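Local coordinates for protein carboxylesterase (Est-2) (Archaeoglobus fulgidus, PDB 5FRD) that probably hydrolyses carboxylic esters as an alpha/beta-hydrolase and binds coenzyme A in the vicinity of its active site, at residues L128-L140 with Y151-L165. Numbering follows the deposited sequence.
Sequences LKKEPEKAVDLML and YEKKRREFLDRVDVL
Tyr151 brings ring atom CE2 to 3.7 Å from Leu140 CB, and one water bridges its OH to the backbone O of Asp137. Arg155 reaches across with its chain extended from CG to NE, CG anti to the backbone N (chi1 -175°), and splits its guanidinium edge between two acids: NE donates to the syn lone pair of Asp137 OD1 at 2.8 Å, with the planes nearly coplanar, while NH2 meets the anti side of Glu133 OE2 almost straight (170°), the planes now 68° apart. Replacing Arg155 with a leucine would probably leave both neighbouring carboxylates without their shared positive mate. Helices 132-140 and 151-160 run roughly antiparallel, axes 10.0 Å apart, within the helical region between strands 106-112 and 192-197 of the alpha/beta-hydrolase fold, and pack knobs-into-holes: Val136 and Leu140 each sit among four side chains. Phe158 takes Val136 CG1 at its ring edge and, obliquely, Met139 SD, 4.9 Å from the ring centroid, a Met-aromatic contact near coenzyme A-binding Leu202. Leu159 directs CD2 at Glu133 CA. Past the helix break, Val162 CG2 touches Pro132 CB at 3.8 Å, and Leu165 CD2 meets Leu128 CD2 at 4.1 Å.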
loop_
_atom_site.group_PDB
_atom_site.type_symbol
_atom_site.label_atom_id
_atom_site.label_comp_id
_atom_site.label_asym_id
_atom_site.label_seq_id
_atom_site.Cartn_x
_atom_site.Cartn_y
_atom_site.Cartn_z
ATOM N N LEU A 128 -16.909 0.919 -13.742
ATOM C CA LEU A 128 -17.476 0.966 -12.400
ATOM C C LEU A 128 -18.725 1.840 -12.228
ATOM O O LEU A 128 -19.490 1.616 -11.281
ATOM C CB LEU A 128 -16.483 1.477 -11.379
ATOM C CG LEU A 128 -15.369 0.541 -11.014
ATOM C CD1 LEU A 128 -14.296 1.338 -10.297
ATOM C CD2 LEU A 128 -15.861 -0.610 -10.164
ATOM N N LYS A 129 -18.936 2.807 -13.132
ATOM C CA LYS A 129 -20.082 3.713 -13.064
ATOM C C LYS A 129 -21.277 3.054 -13.735
ATOM O O LYS A 129 -22.402 3.292 -13.331
ATOM C CB LYS A 129 -19.793 5.070 -13.726
ATOM C CG LYS A 129 -18.514 5.784 -13.270
ATOM C CD LYS A 129 -18.251 7.058 -14.071
ATOM C CE LYS A 129 -17.618 6.765 -15.420
ATOM N NZ LYS A 129 -17.499 7.985 -16.264
ATOM N N LYS A 130 -21.018 2.219 -14.737
ATOM C CA LYS A 130 -22.095 1.583 -15.526
ATOM C C LYS A 130 -22.466 0.177 -15.104
ATOM O O LYS A 130 -23.654 -0.122 -14.938
ATOM C CB LYS A 130 -21.735 1.503 -17.002
ATOM C CG LYS A 130 -22.892 1.052 -17.893
ATOM C CD LYS A 130 -22.410 0.802 -19.310
ATOM C CE LYS A 130 -23.562 0.644 -20.290
ATOM N NZ LYS A 130 -24.310 -0.625 -20.086
ATOM N N GLU A 131 -21.468 -0.695 -14.988
ATOM C CA GLU A 131 -21.699 -2.108 -14.635
ATOM C C GLU A 131 -20.620 -2.560 -13.662
ATOM O O GLU A 131 -19.690 -3.273 -14.036
ATOM C CB GLU A 131 -21.829 -3.058 -15.833
ATOM C CG GLU A 131 -22.347 -4.441 -15.444
ATOM C CD GLU A 131 -22.789 -5.275 -16.629
ATOM O OE1 GLU A 131 -22.699 -4.794 -17.784
ATOM O OE2 GLU A 131 -23.227 -6.420 -16.390
ATOM N N PRO A 132 -20.770 -2.136 -12.388
ATOM C CA PRO A 132 -19.619 -2.385 -11.492
ATOM C C PRO A 132 -19.233 -3.826 -11.308
ATOM O O PRO A 132 -18.059 -4.102 -11.144
ATOM C CB PRO A 132 -20.038 -1.720 -10.166
ATOM C CG PRO A 132 -21.513 -1.507 -10.269
ATOM C CD PRO A 132 -21.799 -1.313 -11.724
ATOM N N GLU A 133 -20.159 -4.786 -11.351
ATOM C CA GLU A 133 -19.759 -6.168 -11.163
ATOM C C GLU A 133 -18.741 -6.629 -12.195
ATOM O O GLU A 133 -17.773 -7.328 -11.873
ATOM C CB GLU A 133 -20.983 -7.108 -11.195
ATOM C CG GLU A 133 -20.749 -8.494 -10.587
ATOM C CD GLU A 133 -20.416 -9.570 -11.586
ATOM O OE1 GLU A 133 -20.729 -9.380 -12.770
ATOM O OE2 GLU A 133 -19.851 -10.622 -11.173
ATOM N N LYS A 134 -18.947 -6.250 -13.452
ATOM C CA LYS A 134 -18.032 -6.650 -14.518
ATOM C C LYS A 134 -16.654 -6.007 -14.325
ATOM O O LYS A 134 -15.621 -6.664 -14.561
ATOM C CB LYS A 134 -18.636 -6.262 -15.872
ATOM C CG LYS A 134 -17.910 -6.762 -17.108
ATOM C CD LYS A 134 -18.614 -6.274 -18.374
ATOM C CE LYS A 134 -18.078 -6.937 -19.633
ATOM N NZ LYS A 134 -18.788 -6.454 -20.851
ATOM N N ALA A 135 -16.653 -4.751 -13.890
ATOM C CA ALA A 135 -15.399 -4.011 -13.684
ATOM C C ALA A 135 -14.631 -4.604 -12.513
ATOM O O ALA A 135 -13.412 -4.749 -12.585
ATOM C CB ALA A 135 -15.682 -2.549 -13.482
ATOM N N VAL A 136 -15.359 -4.907 -11.439
ATOM C CA VAL A 136 -14.751 -5.505 -10.264
ATOM C C VAL A 136 -14.183 -6.865 -10.626
ATOM O O VAL A 136 -13.045 -7.177 -10.262
ATOM C CB VAL A 136 -15.742 -5.582 -9.101
ATOM C CG1 VAL A 136 -15.223 -6.489 -8.006
ATOM C CG2 VAL A 136 -16.036 -4.195 -8.556
ATOM N N ASP A 137 -14.936 -7.708 -11.341
ATOM C CA ASP A 137 -14.429 -8.990 -11.743
ATOM C C ASP A 137 -13.179 -8.895 -12.633
ATOM O O ASP A 137 -12.254 -9.673 -12.476
ATOM C CB ASP A 137 -15.477 -9.818 -12.477
ATOM C CG ASP A 137 -16.600 -10.286 -11.568
ATOM O OD1 ASP A 137 -16.445 -10.328 -10.324
ATOM O OD2 ASP A 137 -17.641 -10.661 -12.148
ATOM N N LEU A 138 -13.149 -7.914 -13.520
ATOM C CA LEU A 138 -11.966 -7.702 -14.373
ATOM C C LEU A 138 -10.736 -7.304 -13.541
ATOM O O LEU A 138 -9.674 -7.919 -13.636
ATOM C CB LEU A 138 -12.270 -6.631 -15.412
ATOM C CG LEU A 138 -11.091 -6.224 -16.306
ATOM C CD1 LEU A 138 -10.514 -7.412 -17.051
ATOM C CD2 LEU A 138 -11.552 -5.125 -17.237
ATOM N N MET A 139 -10.935 -6.319 -12.666
ATOM C CA MET A 139 -9.844 -5.899 -11.778
ATOM C C MET A 139 -9.340 -7.063 -10.933
ATOM O O MET A 139 -8.138 -7.304 -10.789
ATOM C CB MET A 139 -10.294 -4.757 -10.904
ATOM C CG MET A 139 -9.174 -4.216 -10.036
ATOM S SD MET A 139 -9.741 -2.773 -9.160
ATOM C CE MET A 139 -8.309 -2.508 -8.088
ATOM N N LEU A 140 -10.242 -7.836 -10.341
ATOM C CA LEU A 140 -9.811 -8.915 -9.463
ATOM C C LEU A 140 -9.200 -10.108 -10.184
ATOM O O LEU A 140 -8.322 -10.795 -9.629
ATOM C CB LEU A 140 -10.946 -9.335 -8.533
ATOM C CG LEU A 140 -11.282 -8.219 -7.521
ATOM C CD1 LEU A 140 -12.282 -8.747 -6.510
ATOM C CD2 LEU A 140 -10.095 -7.660 -6.757
ATOM N N TYR A 151 -10.248 -14.049 -2.619
ATOM C CA TYR A 151 -10.858 -13.454 -3.814
ATOM C C TYR A 151 -12.325 -13.119 -3.572
ATOM O O TYR A 151 -12.793 -12.022 -3.840
ATOM C CB TYR A 151 -10.722 -14.413 -5.010
ATOM C CG TYR A 151 -11.542 -14.045 -6.200
ATOM C CD1 TYR A 151 -12.871 -14.458 -6.331
ATOM C CD2 TYR A 151 -11.027 -13.257 -7.203
ATOM C CE1 TYR A 151 -13.647 -14.085 -7.417
ATOM C CE2 TYR A 151 -11.797 -12.912 -8.307
ATOM C CZ TYR A 151 -13.102 -13.320 -8.408
ATOM O OH TYR A 151 -13.883 -12.980 -9.504
ATOM N N GLU A 152 -13.082 -14.101 -3.053
ATOM C CA GLU A 152 -14.515 -13.896 -2.851
ATOM C C GLU A 152 -14.813 -12.781 -1.863
ATOM O O GLU A 152 -15.706 -11.966 -2.052
ATOM C CB GLU A 152 -15.194 -15.183 -2.375
ATOM C CG GLU A 152 -15.298 -16.213 -3.478
ATOM C CD GLU A 152 -16.226 -15.794 -4.609
ATOM O OE1 GLU A 152 -17.205 -15.056 -4.378
ATOM O OE2 GLU A 152 -15.976 -16.217 -5.742
ATOM N N LYS A 153 -14.043 -12.754 -0.780
ATOM C CA LYS A 153 -14.222 -11.690 0.195
ATOM C C LYS A 153 -13.920 -10.322 -0.382
ATOM O O LYS A 153 -14.666 -9.387 -0.150
ATOM C CB LYS A 153 -13.378 -11.871 1.432
ATOM C CG LYS A 153 -13.788 -10.890 2.519
ATOM C CD LYS A 153 -13.639 -11.522 3.883
ATOM C CE LYS A 153 -13.731 -10.495 4.996
ATOM N NZ LYS A 153 -15.119 -10.002 5.226
ATOM N N LYS A 154 -12.817 -10.206 -1.121
ATOM C CA LYS A 154 -12.440 -8.911 -1.680
ATOM C C LYS A 154 -13.448 -8.451 -2.716
ATOM O O LYS A 154 -13.755 -7.278 -2.804
ATOM C CB LYS A 154 -11.043 -8.947 -2.286
ATOM C CG LYS A 154 -10.602 -7.547 -2.764
ATOM C CD LYS A 154 -9.091 -7.434 -2.883
ATOM C CE LYS A 154 -8.575 -6.040 -3.188
ATOM N NZ LYS A 154 -8.670 -5.077 -2.063
ATOM N N ARG A 155 -13.983 -9.417 -3.488
ATOM C CA ARG A 155 -15.027 -9.096 -4.437
ATOM C C ARG A 155 -16.261 -8.485 -3.772
ATOM O O ARG A 155 -16.799 -7.484 -4.216
ATOM C CB ARG A 155 -15.386 -10.343 -5.247
ATOM C CG ARG A 155 -16.381 -10.122 -6.356
ATOM C CD ARG A 155 -16.593 -11.389 -7.180
ATOM N NE ARG A 155 -17.761 -11.223 -8.048
ATOM C CZ ARG A 155 -19.024 -11.342 -7.608
ATOM N NH1 ARG A 155 -19.283 -11.567 -6.321
ATOM N NH2 ARG A 155 -20.040 -11.180 -8.444
ATOM N N ARG A 156 -16.692 -9.075 -2.655
ATOM C CA ARG A 156 -17.821 -8.512 -1.940
ATOM C C ARG A 156 -17.523 -7.133 -1.348
ATOM O O ARG A 156 -18.342 -6.234 -1.357
ATOM C CB ARG A 156 -18.303 -9.452 -0.839
ATOM C CG ARG A 156 -18.877 -10.749 -1.388
ATOM C CD ARG A 156 -19.697 -11.503 -0.347
ATOM N NE ARG A 156 -18.890 -11.754 0.831
ATOM C CZ ARG A 156 -18.042 -12.762 0.964
ATOM N NH1 ARG A 156 -17.898 -13.713 0.042
ATOM N NH2 ARG A 156 -17.346 -12.860 2.102
ATOM N N GLU A 157 -16.311 -6.998 -0.811
ATOM C CA GLU A 157 -15.878 -5.679 -0.318
ATOM C C GLU A 157 -15.939 -4.622 -1.407
ATOM O O GLU A 157 -16.448 -3.531 -1.208
ATOM C CB GLU A 157 -14.461 -5.767 0.263
ATOM C CG GLU A 157 -14.367 -6.543 1.569
ATOM C CD GLU A 157 -12.969 -6.750 2.058
ATOM O OE1 GLU A 157 -12.009 -6.511 1.302
ATOM O OE2 GLU A 157 -12.832 -7.131 3.248
ATOM N N PHE A 158 -15.399 -4.949 -2.580
ATOM C CA PHE A 158 -15.419 -3.989 -3.685
ATOM C C PHE A 158 -16.849 -3.643 -4.120
ATOM O O PHE A 158 -17.150 -2.473 -4.364
ATOM C CB PHE A 158 -14.592 -4.540 -4.846
ATOM C CG PHE A 158 -13.103 -4.229 -4.793
ATOM C CD1 PHE A 158 -12.467 -3.700 -3.667
ATOM C CD2 PHE A 158 -12.338 -4.464 -5.928
ATOM C CE1 PHE A 158 -11.108 -3.423 -3.691
ATOM C CE2 PHE A 158 -10.977 -4.222 -5.958
ATOM C CZ PHE A 158 -10.376 -3.680 -4.840
ATOM N N LEU A 159 -17.720 -4.662 -4.170
ATOM C CA LEU A 159 -19.123 -4.388 -4.527
ATOM C C LEU A 159 -19.819 -3.497 -3.510
ATOM O O LEU A 159 -20.699 -2.734 -3.847
ATOM C CB LEU A 159 -19.882 -5.695 -4.724
ATOM C CG LEU A 159 -19.460 -6.501 -5.942
ATOM C CD1 LEU A 159 -20.129 -7.873 -5.940
ATOM C CD2 LEU A 159 -19.759 -5.769 -7.249
ATOM N N ASP A 160 -19.409 -3.602 -2.235
ATOM C CA ASP A 160 -19.898 -2.742 -1.159
ATOM C C ASP A 160 -19.273 -1.343 -1.090
ATOM O O ASP A 160 -19.727 -0.478 -0.333
ATOM C CB ASP A 160 -19.714 -3.450 0.192
ATOM C CG ASP A 160 -20.690 -4.608 0.412
ATOM O OD1 ASP A 160 -21.676 -4.738 -0.351
ATOM O OD2 ASP A 160 -20.470 -5.399 1.381
ATOM N N ARG A 161 -18.198 -1.135 -1.850
ATOM C CA ARG A 161 -17.424 0.112 -1.771
ATOM C C ARG A 161 -17.159 0.693 -3.144
ATOM O O ARG A 161 -16.124 1.299 -3.355
ATOM C CB ARG A 161 -16.090 -0.205 -1.090
ATOM C CG ARG A 161 -16.203 -0.784 0.299
ATOM C CD ARG A 161 -14.883 -1.363 0.742
ATOM N NE ARG A 161 -15.065 -2.102 1.964
ATOM C CZ ARG A 161 -14.103 -2.763 2.601
ATOM N NH1 ARG A 161 -12.849 -2.724 2.170
ATOM N NH2 ARG A 161 -14.417 -3.488 3.681
ATOM N N VAL A 162 -18.089 0.550 -4.084
ATOM C CA VAL A 162 -17.817 0.968 -5.470
ATOM C C VAL A 162 -17.487 2.444 -5.551
ATOM O O VAL A 162 -16.562 2.795 -6.285
ATOM C CB VAL A 162 -19.034 0.634 -6.375
ATOM C CG1 VAL A 162 -18.947 1.287 -7.753
ATOM C CG2 VAL A 162 -19.171 -0.855 -6.571
ATOM N N ASP A 163 -18.191 3.294 -4.819
ATOM C CA ASP A 163 -17.990 4.737 -4.923
ATOM C C ASP A 163 -16.590 5.131 -4.457
ATOM O O ASP A 163 -15.870 5.864 -5.162
ATOM C CB ASP A 163 -19.057 5.496 -4.146
ATOM C CG ASP A 163 -20.466 5.325 -4.726
ATOM O OD1 ASP A 163 -20.640 4.798 -5.846
ATOM O OD2 ASP A 163 -21.414 5.748 -4.048
ATOM N N VAL A 164 -16.166 4.636 -3.295
ATOM C CA VAL A 164 -14.806 4.927 -2.799
ATOM C C VAL A 164 -13.754 4.266 -3.689
ATOM O O VAL A 164 -12.706 4.855 -3.931
ATOM C CB VAL A 164 -14.640 4.550 -1.313
ATOM C CG1 VAL A 164 -13.195 4.654 -0.835
ATOM C CG2 VAL A 164 -15.475 5.482 -0.455
ATOM N N LEU A 165 -14.006 3.058 -4.180
ATOM C CA LEU A 165 -13.068 2.399 -5.071
ATOM C C LEU A 165 -12.844 3.251 -6.304
ATOM O O LEU A 165 -11.700 3.434 -6.722
ATOM C CB LEU A 165 -13.583 1.022 -5.458
ATOM C CG LEU A 165 -12.799 0.240 -6.478
ATOM C CD1 LEU A 165 -11.386 -0.070 -5.992
ATOM C CD2 LEU A 165 -13.517 -1.055 -6.869
HETATM O O HOH W 1 -12.667 -12.271 -11.623
#